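Local coordinates for MtVAO615 (Myceliophthora thermophila, PDB 6F72), which probably acts as an oxidase, carrying a bicovalently bound FAD that, once reduced, reacts rapidly with molecular oxygen, although no substrate has yet been identified, at residues D135-L140 with E255-D260; L171-L176 with F286-S291; N175-K180 with G200-E205. All blocks are in the same frame, centred on the assembly; numbering follows the deposited sequence.

Interaction 1: D135-L140 with E255-D260; sequences DVQAAL and EVVTAD
V257 presses its side chain against V136, Q137 and L140, and in doing so illustrates helix-on-sheet packing inside the FAD-binding domain of the PCMH type. Helix 133-146 lies over strand 251-257 with the two local axes 9.8 Å apart at closest approach and only 26° between their directions, so that one strand residue can meet successive turns of the helix.

Much of the contact gathers on one methyl. With CG1 anti to the backbone N (chi1 -178°), V257 sends this branch among three helix residues. V136 and V257 run past each other in opposite senses, V136 CG1 resting on V257 CB at 3.9 Å as well as on V257 CG1 at 4.0 Å. V136 takes the same rotamer, which is what places its own CG1 against the strand. L140, one turn further along, also passes V257 in the opposite sense and brings its CD1 to 3.9 Å from V257 CG1. Q137 comes from the side, crossing V257 at about a right angle and touching the same methyl with its CG at 4.0 Å; its amide continues beyond the apolar patch, where NE2 bonds to the carbonyl of G261.

V136 also touches L171 of strand 169-172 and V288 of the adjacent strand 288-298, and L140 touches F552 in a loop. At T258 and A259 hydrocarbon meets backbone oxygen. L140 CD1 lies 3.4 Å from T258 O and 3.9 Å from A259 O, and the latter oxygen accepts a hydrogen bond from NE2 of Q144, one turn beyond L140 on the helix.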
loop_
_atom_site.group_PDB
_atom_site.type_symbol
_atom_site.label_atom_id
_atom_site.label_comp_id
_atom_site.label_asym_id
_atom_site.label_seq_id
_atom_site.Cartn_x
_atom_site.Cartn_y
_atom_site.Cartn_z
ATOM N N ASP A 135 -19.988 -10.719 -12.471
ATOM C CA ASP A 135 -18.686 -11.004 -13.088
ATOM C C ASP A 135 -17.756 -11.810 -12.176
ATOM O O ASP A 135 -17.103 -12.758 -12.634
ATOM C CB ASP A 135 -18.014 -9.698 -13.535
ATOM C CG ASP A 135 -18.723 -9.052 -14.714
ATOM O OD1 ASP A 135 -19.593 -9.715 -15.316
ATOM O OD2 ASP A 135 -18.406 -7.893 -15.057
ATOM N N VAL A 136 -17.735 -11.437 -10.891
ATOM C CA VAL A 136 -16.934 -12.107 -9.853
ATOM C C VAL A 136 -17.483 -13.511 -9.593
ATOM O O VAL A 136 -16.733 -14.479 -9.622
ATOM C CB VAL A 136 -16.874 -11.278 -8.548
ATOM C CG1 VAL A 136 -16.045 -11.981 -7.479
ATOM C CG2 VAL A 136 -16.320 -9.888 -8.815
ATOM N N GLN A 137 -18.794 -13.611 -9.366
ATOM C CA GLN A 137 -19.462 -14.895 -9.160
ATOM C C GLN A 137 -19.191 -15.864 -10.312
ATOM O O GLN A 137 -18.888 -17.036 -10.077
ATOM C CB GLN A 137 -20.968 -14.696 -8.968
ATOM C CG GLN A 137 -21.351 -14.084 -7.620
ATOM C CD GLN A 137 -22.784 -13.550 -7.579
ATOM O OE1 GLN A 137 -23.389 -13.252 -8.615
ATOM N NE2 GLN A 137 -23.325 -13.412 -6.365
ATOM N N ALA A 138 -19.293 -15.361 -11.543
ATOM C CA ALA A 138 -18.997 -16.138 -12.749
ATOM C C ALA A 138 -17.544 -16.619 -12.779
ATOM O O ALA A 138 -17.290 -17.812 -12.989
ATOM C CB ALA A 138 -19.317 -15.326 -13.999
ATOM N N ALA A 139 -16.611 -15.694 -12.547
ATOM C CA ALA A 139 -15.179 -15.994 -12.567
ATOM C C ALA A 139 -14.767 -17.002 -11.496
ATOM O O ALA A 139 -13.989 -17.927 -11.779
ATOM C CB ALA A 139 -14.361 -14.721 -12.454
ATOM N N LEU A 140 -15.316 -16.827 -10.289
ATOM C CA LEU A 140 -15.111 -17.761 -9.177
ATOM C C LEU A 140 -15.649 -19.154 -9.500
ATOM O O LEU A 140 -14.974 -20.147 -9.244
ATOM C CB LEU A 140 -15.735 -17.230 -7.875
ATOM C CG LEU A 140 -15.160 -15.985 -7.181
ATOM C CD1 LEU A 140 -16.075 -15.521 -6.053
ATOM C CD2 LEU A 140 -13.756 -16.219 -6.639
ATOM N N GLU A 255 -18.740 -4.160 1.174
ATOM C CA GLU A 255 -19.567 -4.947 0.280
ATOM C C GLU A 255 -18.642 -5.904 -0.465
ATOM O O GLU A 255 -17.630 -5.489 -1.017
ATOM C CB GLU A 255 -20.320 -4.031 -0.678
ATOM C CG GLU A 255 -21.206 -4.764 -1.675
ATOM C CD GLU A 255 -21.580 -3.918 -2.872
ATOM O OE1 GLU A 255 -21.185 -2.732 -2.933
ATOM O OE2 GLU A 255 -22.281 -4.451 -3.765
ATOM N N VAL A 256 -18.988 -7.188 -0.425
ATOM C CA VAL A 256 -18.106 -8.271 -0.844
ATOM C C VAL A 256 -18.823 -9.381 -1.604
ATOM O O VAL A 256 -20.044 -9.505 -1.537
ATOM C CB VAL A 256 -17.337 -8.933 0.355
ATOM C CG1 VAL A 256 -16.694 -7.899 1.265
ATOM C CG2 VAL A 256 -18.214 -9.904 1.141
ATOM N N VAL A 257 -18.022 -10.164 -2.333
ATOM C CA VAL A 257 -18.381 -11.503 -2.785
ATOM C C VAL A 257 -17.406 -12.480 -2.124
ATOM O O VAL A 257 -16.179 -12.332 -2.212
ATOM C CB VAL A 257 -18.321 -11.659 -4.323
ATOM C CG1 VAL A 257 -18.755 -13.060 -4.731
ATOM C CG2 VAL A 257 -19.197 -10.623 -5.013
ATOM N N THR A 258 -17.968 -13.485 -1.472
ATOM C CA THR A 258 -17.191 -14.522 -0.815
ATOM C C THR A 258 -16.818 -15.597 -1.820
ATOM O O THR A 258 -17.378 -15.633 -2.935
ATOM C CB THR A 258 -17.997 -15.148 0.337
ATOM O OG1 THR A 258 -19.244 -15.630 -0.179
ATOM C CG2 THR A 258 -18.284 -14.109 1.374
ATOM N N ALA A 259 -15.890 -16.469 -1.422
ATOM C CA ALA A 259 -15.385 -17.576 -2.244
ATOM C C ALA A 259 -16.479 -18.438 -2.862
ATOM O O ALA A 259 -16.376 -18.818 -4.034
ATOM C CB ALA A 259 -14.425 -18.440 -1.444
ATOM N N ASP A 260 -17.534 -18.716 -2.093
ATOM C CA ASP A 260 -18.662 -19.497 -2.600
ATOM C C ASP A 260 -19.657 -18.660 -3.424
ATOM O O ASP A 260 -20.689 -19.169 -3.855
ATOM C CB ASP A 260 -19.363 -20.237 -1.451
ATOM C CG ASP A 260 -20.093 -19.309 -0.504
ATOM O OD1 ASP A 260 -19.841 -18.083 -0.506
ATOM O OD2 ASP A 260 -20.939 -19.811 0.258
#

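Interaction 2: L171-L176 with F286-S291. With FAD (flavin-adenine dinucleotide), chain E.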
loop_
_atom_site.group_PDB
_atom_site.type_symbol
_atom_site.label_atom_id
_atom_site.label_comp_id
_atom_site.label_asym_id
_atom_site.label_seq_id
_atom_site.Cartn_x
_atom_site.Cartn_y
_atom_site.Cartn_z
ATOM N N LEU A 171 -9.106 -11.097 -11.001
ATOM C CA LEU A 171 -10.284 -10.264 -10.823
ATOM C C LEU A 171 -9.793 -8.840 -10.762
ATOM O O LEU A 171 -9.175 -8.409 -9.781
ATOM C CB LEU A 171 -11.071 -10.657 -9.571
ATOM C CG LEU A 171 -11.461 -12.135 -9.508
ATOM C CD1 LEU A 171 -11.990 -12.514 -8.139
ATOM C CD2 LEU A 171 -12.458 -12.477 -10.610
ATOM N N TRP A 172 -10.035 -8.126 -11.852
ATOM C CA TRP A 172 -9.495 -6.792 -12.019
ATOM C C TRP A 172 -10.565 -5.805 -11.616
ATOM O O TRP A 172 -11.560 -5.660 -12.311
ATOM C CB TRP A 172 -9.019 -6.585 -13.468
ATOM C CG TRP A 172 -8.354 -5.272 -13.759
ATOM C CD1 TRP A 172 -7.451 -4.623 -12.975
ATOM C CD2 TRP A 172 -8.496 -4.475 -14.946
ATOM N NE1 TRP A 172 -7.035 -3.461 -13.575
ATOM C CE2 TRP A 172 -7.651 -3.344 -14.792
ATOM C CE3 TRP A 172 -9.257 -4.600 -16.123
ATOM C CZ2 TRP A 172 -7.545 -2.336 -15.768
ATOM C CZ3 TRP A 172 -9.150 -3.591 -17.102
ATOM C CH2 TRP A 172 -8.297 -2.471 -16.906
ATOM N N MET A 173 -10.323 -5.125 -10.499
ATOM C CA MET A 173 -11.314 -4.311 -9.789
ATOM C C MET A 173 -11.196 -2.829 -10.091
ATOM O O MET A 173 -12.024 -2.034 -9.623
ATOM C CB MET A 173 -11.153 -4.492 -8.257
ATOM C CG MET A 173 -10.996 -5.933 -7.806
ATOM S SD MET A 173 -12.287 -7.026 -8.447
ATOM C CE MET A 173 -13.646 -6.466 -7.441
ATOM N N HIS A 174 -10.175 -2.479 -10.870
ATOM C CA HIS A 174 -9.784 -1.096 -11.191
ATOM C C HIS A 174 -10.897 -0.167 -11.667
ATOM O O HIS A 174 -10.860 1.037 -11.392
ATOM C CB HIS A 174 -8.657 -1.124 -12.245
ATOM C CG HIS A 174 -8.232 0.225 -12.742
ATOM N ND1 HIS A 174 -7.779 1.223 -11.905
ATOM C CD2 HIS A 174 -8.165 0.729 -13.997
ATOM C CE1 HIS A 174 -7.476 2.292 -12.620
ATOM N NE2 HIS A 174 -7.692 2.015 -13.894
ATOM N N ASN A 175 -11.878 -0.730 -12.371
ATOM C CA ASN A 175 -12.892 0.065 -13.047
ATOM C C ASN A 175 -14.185 0.225 -12.250
ATOM O O ASN A 175 -15.133 0.809 -12.745
ATOM C CB ASN A 175 -13.188 -0.521 -14.413
ATOM C CG ASN A 175 -11.975 -0.559 -15.293
ATOM O OD1 ASN A 175 -11.392 0.481 -15.602
ATOM N ND2 ASN A 175 -11.572 -1.761 -15.686
ATOM N N LEU A 176 -14.204 -0.278 -11.014
ATOM C CA LEU A 176 -15.356 -0.104 -10.137
ATOM C C LEU A 176 -15.174 1.236 -9.442
ATOM O O LEU A 176 -14.658 1.300 -8.329
ATOM C CB LEU A 176 -15.477 -1.284 -9.159
ATOM C CG LEU A 176 -15.821 -2.622 -9.838
ATOM C CD1 LEU A 176 -15.725 -3.771 -8.860
ATOM C CD2 LEU A 176 -17.185 -2.632 -10.537
ATOM N N PHE A 286 -9.608 -12.780 2.309
ATOM C CA PHE A 286 -10.893 -13.055 2.982
ATOM C C PHE A 286 -12.110 -13.105 2.063
ATOM O O PHE A 286 -12.984 -13.943 2.263
ATOM C CB PHE A 286 -11.145 -12.070 4.129
ATOM C CG PHE A 286 -10.123 -12.156 5.234
ATOM C CD1 PHE A 286 -10.043 -13.298 6.047
ATOM C CD2 PHE A 286 -9.236 -11.103 5.459
ATOM C CE1 PHE A 286 -9.101 -13.387 7.057
ATOM C CE2 PHE A 286 -8.288 -11.186 6.487
ATOM C CZ PHE A 286 -8.219 -12.331 7.279
ATOM N N ALA A 287 -12.143 -12.199 1.084
ATOM C CA ALA A 287 -13.278 -12.006 0.169
ATOM C C ALA A 287 -12.898 -11.001 -0.919
ATOM O O ALA A 287 -11.910 -10.264 -0.781
ATOM C CB ALA A 287 -14.515 -11.516 0.935
ATOM N N VAL A 288 -13.699 -10.960 -1.984
ATOM C CA VAL A 288 -13.524 -9.966 -3.032
ATOM C C VAL A 288 -14.369 -8.755 -2.665
ATOM O O VAL A 288 -15.599 -8.861 -2.556
ATOM C CB VAL A 288 -13.916 -10.519 -4.427
ATOM C CG1 VAL A 288 -13.582 -9.529 -5.523
ATOM C CG2 VAL A 288 -13.217 -11.838 -4.695
ATOM N N VAL A 289 -13.720 -7.608 -2.498
ATOM C CA VAL A 289 -14.415 -6.381 -2.094
ATOM C C VAL A 289 -14.893 -5.629 -3.331
ATOM O O VAL A 289 -14.092 -5.368 -4.248
ATOM C CB VAL A 289 -13.503 -5.468 -1.234
ATOM C CG1 VAL A 289 -14.036 -4.040 -1.160
ATOM C CG2 VAL A 289 -13.298 -6.067 0.164
ATOM N N LEU A 290 -16.183 -5.286 -3.342
ATOM C CA LEU A 290 -16.790 -4.494 -4.418
ATOM C C LEU A 290 -16.873 -3.012 -4.089
ATOM O O LEU A 290 -16.815 -2.161 -4.970
ATOM C CB LEU A 290 -18.173 -5.038 -4.764
ATOM C CG LEU A 290 -18.289 -6.482 -5.262
ATOM C CD1 LEU A 290 -19.758 -6.882 -5.241
ATOM C CD2 LEU A 290 -17.721 -6.650 -6.665
ATOM N N SER A 291 -17.024 -2.705 -2.802
ATOM C CA SER A 291 -17.026 -1.328 -2.334
ATOM C C SER A 291 -16.783 -1.321 -0.843
ATOM O O SER A 291 -16.902 -2.362 -0.180
ATOM C CB SER A 291 -18.368 -0.631 -2.652
ATOM O OG SER A 291 -19.392 -1.027 -1.752
HETATM P PA FAD E . -3.095 -3.891 -5.365
HETATM O O1A FAD E . -1.711 -4.431 -5.623
HETATM O O2A FAD E . -4.032 -3.870 -6.541
HETATM O O5B FAD E . -3.744 -4.732 -4.160
HETATM C C5B FAD E . -3.000 -5.078 -2.991
HETATM C C4B FAD E . -3.563 -6.325 -2.319
HETATM O O4B FAD E . -4.942 -6.119 -2.004
HETATM C C3B FAD E . -3.509 -7.579 -3.170
HETATM O O3B FAD E . -3.256 -8.673 -2.280
HETATM C C2B FAD E . -4.906 -7.714 -3.753
HETATM O O2B FAD E . -5.256 -9.080 -3.989
HETATM C C1B FAD E . -5.767 -7.094 -2.665
HETATM N N9A FAD E . -6.978 -6.394 -3.156
HETATM C C8A FAD E . -7.004 -5.168 -3.721
HETATM N N7A FAD E . -8.277 -4.804 -4.018
HETATM C C5A FAD E . -9.081 -5.807 -3.630
HETATM C C6A FAD E . -10.537 -6.067 -3.655
HETATM N N6A FAD E . -11.373 -5.145 -4.182
HETATM N N1A FAD E . -10.986 -7.242 -3.156
HETATM C C2A FAD E . -10.153 -8.170 -2.635
HETATM N N3A FAD E . -8.810 -7.993 -2.574
HETATM C C4A FAD E . -8.227 -6.854 -3.049
HETATM N N1 FAD E . 0.485 2.641 2.116
HETATM C C2 FAD E . 0.253 3.444 3.186
HETATM O O2 FAD E . -0.252 2.947 4.220
HETATM N N3 FAD E . 0.554 4.761 3.165
HETATM C C4 FAD E . 1.109 5.380 2.111
HETATM O O4 FAD E . 1.374 6.604 2.139
HETATM C C4X FAD E . 1.381 4.571 0.902
HETATM N N5 FAD E . 1.923 5.116 -0.208
HETATM C C5X FAD E . 2.178 4.366 -1.319
HETATM C C6 FAD E . 2.742 4.957 -2.470
HETATM C C7 FAD E . 2.991 4.156 -3.607
HETATM C C7M FAD E . 3.606 4.809 -4.831
HETATM C C8 FAD E . 2.644 2.688 -3.597
HETATM C C8M FAD E . 2.781 1.764 -4.798
HETATM C C9 FAD E . 2.087 2.128 -2.451
HETATM C C9A FAD E . 1.841 2.902 -1.313
HETATM N N10 FAD E . 1.255 2.321 -0.164
HETATM C C10 FAD E . 1.028 3.129 0.971
HETATM C "C1'" FAD E . 0.972 0.888 -0.134
HETATM C "C2'" FAD E . -0.450 0.427 -0.254
HETATM O "O2'" FAD E . -1.099 0.698 0.987
HETATM C "C3'" FAD E . -0.364 -1.075 -0.501
HETATM O "O3'" FAD E . 0.573 -1.372 -1.559
HETATM C "C4'" FAD E . -1.729 -1.659 -0.832
HETATM O "O4'" FAD E . -1.649 -3.086 -0.820
HETATM C "C5'" FAD E . -2.266 -1.126 -2.162
HETATM O "O5'" FAD E . -3.490 -1.753 -2.512
HETATM P P FAD E . -4.067 -1.582 -4.002
HETATM O O1P FAD E . -4.028 -0.127 -4.370
HETATM O O2P FAD E . -5.352 -2.377 -4.027
HETATM O O3P FAD E . -2.955 -2.371 -4.868
#
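The adenine end of the FAD site is lined here by M173 on one side and by A287, V288 and V289 on the other, between strand 169-172 with the type I turn M173-L176 that follows it, and strand 288-298. The strand reads the base with its backbone: V289 N donates to FAD N1A at 2.8 Å, and FAD N6A donates to V289 O at 2.7 Å. Both bonds are nearly straight (168° and 172° at the hydrogen), a paired grip that fixes the rotation of the adenine. M173 adds an apolar contact. Its CG packs over the amino end of the base, 3.7 Å from FAD N6A, and because the chain bends at chi2 and again at chi3 its CE turns back to V288 CG1 at 3.6 Å and lies 3.4 Å from V289 O. On one flank the side chains of L171 and V288 cross at about a right angle, L171 CD1 lying 3.7 Å from V288 CG2; on the other, L176 CD1 reaches L290 CD2 at 4.1 Å. A classic beta bulge interrupts the strand, with L290 and S291 both facing E255. Helix 133-146 packs against the L171–V288 pair through V136, while I152 of strand 150-153 touches both M173 and V288.

Interaction 3: N175-K180 with G200-E205; sequences NLKSTK and GVEGFE
K177 and the pair E202 and E205 form a salt-bridge network at the start of helix 203-212, a clear case of one lysine tying a loop to a helix N-terminus. The lysine chain bends at chi2 (-88°) and its ammonium then meets three residues. NZ lies 2.9 Å from E205 OE1, approaching on the syn lone pair, with a weak second bond to E205 OE2. It also lies 3.0 Å from E202 OE2, here on the anti lone pair, and 2.8 Å from G200 O, which it approaches from above the carbonyl plane (39° out of it). The lysine crosses E205 at about a right angle, laying CD and CE against the carboxylate on the way.

Hydrogen bonding within the helix start completes the grip. E202 occupies the N-cap position, and its backbone N donates to E205 OE1 at 2.9 Å, nearly along the C-O axis. This is one half of a capping box, and it means that E205 OE1 accepts from two donors at once.

A backbone bond joins the two segments: G200 N donates to L176 O at 2.9 Å, tilted from the carbonyl plane. L176 is the centre of an inverse gamma turn, and with no side chain at G200 the two CA atoms of L176 and G200 come within 4.7 Å.

Van der Waals packing is slighter: V201 CG2 lies against the S178 carbonyl oxygen, O, at 3.6 Å and meets T179 CG2 at 4.0 Å, the side chains of V201 and T179 crossing at about a right angle.

Two carboxylates brought this close would be expected to repel each other. The shared ammonium would be expected to offset that cost and probably favours the ionised form of both, while the capping bond from E202 N probably helps to hold E205 in position to receive it.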
loop_
_atom_site.group_PDB
_atom_site.type_symbol
_atom_site.label_atom_id
_atom_site.label_comp_id
_atom_site.label_asym_id
_atom_site.label_seq_id
_atom_site.Cartn_x
_atom_site.Cartn_y
_atom_site.Cartn_z
ATOM N N ASN A 175 -11.878 -0.730 -12.371
ATOM C CA ASN A 175 -12.892 0.065 -13.047
ATOM C C ASN A 175 -14.185 0.225 -12.250
ATOM O O ASN A 175 -15.133 0.809 -12.745
ATOM C CB ASN A 175 -13.188 -0.521 -14.413
ATOM C CG ASN A 175 -11.975 -0.559 -15.293
ATOM O OD1 ASN A 175 -11.392 0.481 -15.602
ATOM N ND2 ASN A 175 -11.572 -1.761 -15.686
ATOM N N LEU A 176 -14.204 -0.278 -11.014
ATOM C CA LEU A 176 -15.356 -0.104 -10.137
ATOM C C LEU A 176 -15.174 1.236 -9.442
ATOM O O LEU A 176 -14.658 1.300 -8.329
ATOM C CB LEU A 176 -15.477 -1.284 -9.159
ATOM C CG LEU A 176 -15.821 -2.622 -9.838
ATOM C CD1 LEU A 176 -15.725 -3.771 -8.860
ATOM C CD2 LEU A 176 -17.185 -2.632 -10.537
ATOM N N LYS A 177 -15.602 2.304 -10.119
ATOM C CA LYS A 177 -15.271 3.684 -9.731
ATOM C C LYS A 177 -16.410 4.517 -9.125
ATOM O O LYS A 177 -16.225 5.717 -8.874
ATOM C CB LYS A 177 -14.685 4.445 -10.929
ATOM C CG LYS A 177 -13.404 3.866 -11.516
ATOM C CD LYS A 177 -12.183 4.414 -10.815
ATOM C CE LYS A 177 -10.932 4.217 -11.662
ATOM N NZ LYS A 177 -9.756 4.177 -10.735
ATOM N N SER A 178 -17.565 3.897 -8.882
ATOM C CA SER A 178 -18.725 4.598 -8.284
ATOM C C SER A 178 -18.356 5.310 -6.983
ATOM O O SER A 178 -17.551 4.806 -6.199
ATOM C CB SER A 178 -19.860 3.617 -8.011
ATOM O OG SER A 178 -19.453 2.757 -6.948
ATOM N N THR A 179 -18.897 6.509 -6.799
ATOM C CA THR A 179 -18.748 7.257 -5.552
ATOM C C THR A 179 -20.113 7.822 -5.126
ATOM O O THR A 179 -20.869 8.367 -5.950
ATOM C CB THR A 179 -17.721 8.397 -5.667
ATOM O OG1 THR A 179 -18.176 9.350 -6.625
ATOM C CG2 THR A 179 -16.362 7.886 -6.122
ATOM N N LYS A 180 -20.422 7.696 -3.839
ATOM C CA LYS A 180 -21.738 8.057 -3.345
ATOM C C LYS A 180 -21.602 8.803 -2.021
ATOM O O LYS A 180 -21.082 8.247 -1.046
ATOM C CB LYS A 180 -22.582 6.784 -3.205
ATOM C CG LYS A 180 -24.059 6.980 -2.923
ATOM C CD LYS A 180 -24.719 5.611 -2.870
ATOM C CE LYS A 180 -25.952 5.594 -1.988
ATOM N NZ LYS A 180 -27.069 6.308 -2.655
ATOM N N GLY A 200 -12.327 0.068 -7.138
ATOM C CA GLY A 200 -11.258 0.638 -7.964
ATOM C C GLY A 200 -10.976 2.109 -7.706
ATOM O O GLY A 200 -10.103 2.680 -8.349
ATOM N N VAL A 201 -11.703 2.729 -6.775
ATOM C CA VAL A 201 -11.490 4.155 -6.458
ATOM C C VAL A 201 -10.067 4.353 -5.895
ATOM O O VAL A 201 -9.655 3.673 -4.943
ATOM C CB VAL A 201 -12.578 4.742 -5.506
ATOM C CG1 VAL A 201 -12.276 6.194 -5.128
ATOM C CG2 VAL A 201 -13.960 4.665 -6.152
ATOM N N GLU A 202 -9.328 5.260 -6.530
ATOM C CA GLU A 202 -7.941 5.564 -6.154
ATOM C C GLU A 202 -7.898 6.820 -5.298
ATOM O O GLU A 202 -8.854 7.594 -5.291
ATOM C CB GLU A 202 -7.064 5.714 -7.410
ATOM C CG GLU A 202 -6.936 4.424 -8.202
ATOM C CD GLU A 202 -6.191 4.601 -9.499
ATOM O OE1 GLU A 202 -4.942 4.564 -9.478
ATOM O OE2 GLU A 202 -6.857 4.778 -10.543
ATOM N N GLY A 203 -6.812 7.006 -4.560
ATOM C CA GLY A 203 -6.654 8.138 -3.643
ATOM C C GLY A 203 -7.097 9.477 -4.195
ATOM O O GLY A 203 -7.878 10.174 -3.541
ATOM N N PHE A 204 -6.646 9.800 -5.411
ATOM C CA PHE A 204 -6.984 11.066 -6.099
ATOM C C PHE A 204 -8.474 11.241 -6.423
ATOM O O PHE A 204 -8.988 12.364 -6.400
ATOM C CB PHE A 204 -6.108 11.288 -7.346
ATOM C CG PHE A 204 -6.418 10.368 -8.513
ATOM C CD1 PHE A 204 -5.789 9.116 -8.633
ATOM C CD2 PHE A 204 -7.300 10.770 -9.522
ATOM C CE1 PHE A 204 -6.056 8.282 -9.721
ATOM C CE2 PHE A 204 -7.571 9.939 -10.611
ATOM C CZ PHE A 204 -6.953 8.692 -10.710
ATOM N N GLU A 205 -9.139 10.126 -6.725
ATOM C CA GLU A 205 -10.578 10.091 -6.939
ATOM C C GLU A 205 -11.329 10.293 -5.619
ATOM O O GLU A 205 -12.248 11.124 -5.547
ATOM C CB GLU A 205 -10.979 8.789 -7.651
ATOM C CG GLU A 205 -10.676 8.821 -9.153
ATOM C CD GLU A 205 -10.460 7.452 -9.785
ATOM O OE1 GLU A 205 -10.271 6.451 -9.056
ATOM O OE2 GLU A 205 -10.477 7.379 -11.030
#

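How the interactions relate
All three contacts lie within the PCMH-type FAD-binding domain, and all reach its antiparallel sheet. Interactions 1 and 2, with centres 9 Å apart, use adjacent strands, 251-257 and 288-298, joined by a probable bond from L290 N to E255 O; along the chain their segments alternate. The first segment of interaction 3 overlaps the end of that of interaction 2, sharing N175 and L176, and the centres are 11 Å apart; H174 packs against E202 between them. Interactions 1 and 3 do not touch, their centres being 20 Å apart, and both segments of interaction 3 fall between those of interaction 1. Interaction 2, which holds the adenine, therefore lies between the helix packing of interaction 1 and the lysine-bound helix start of interaction 3.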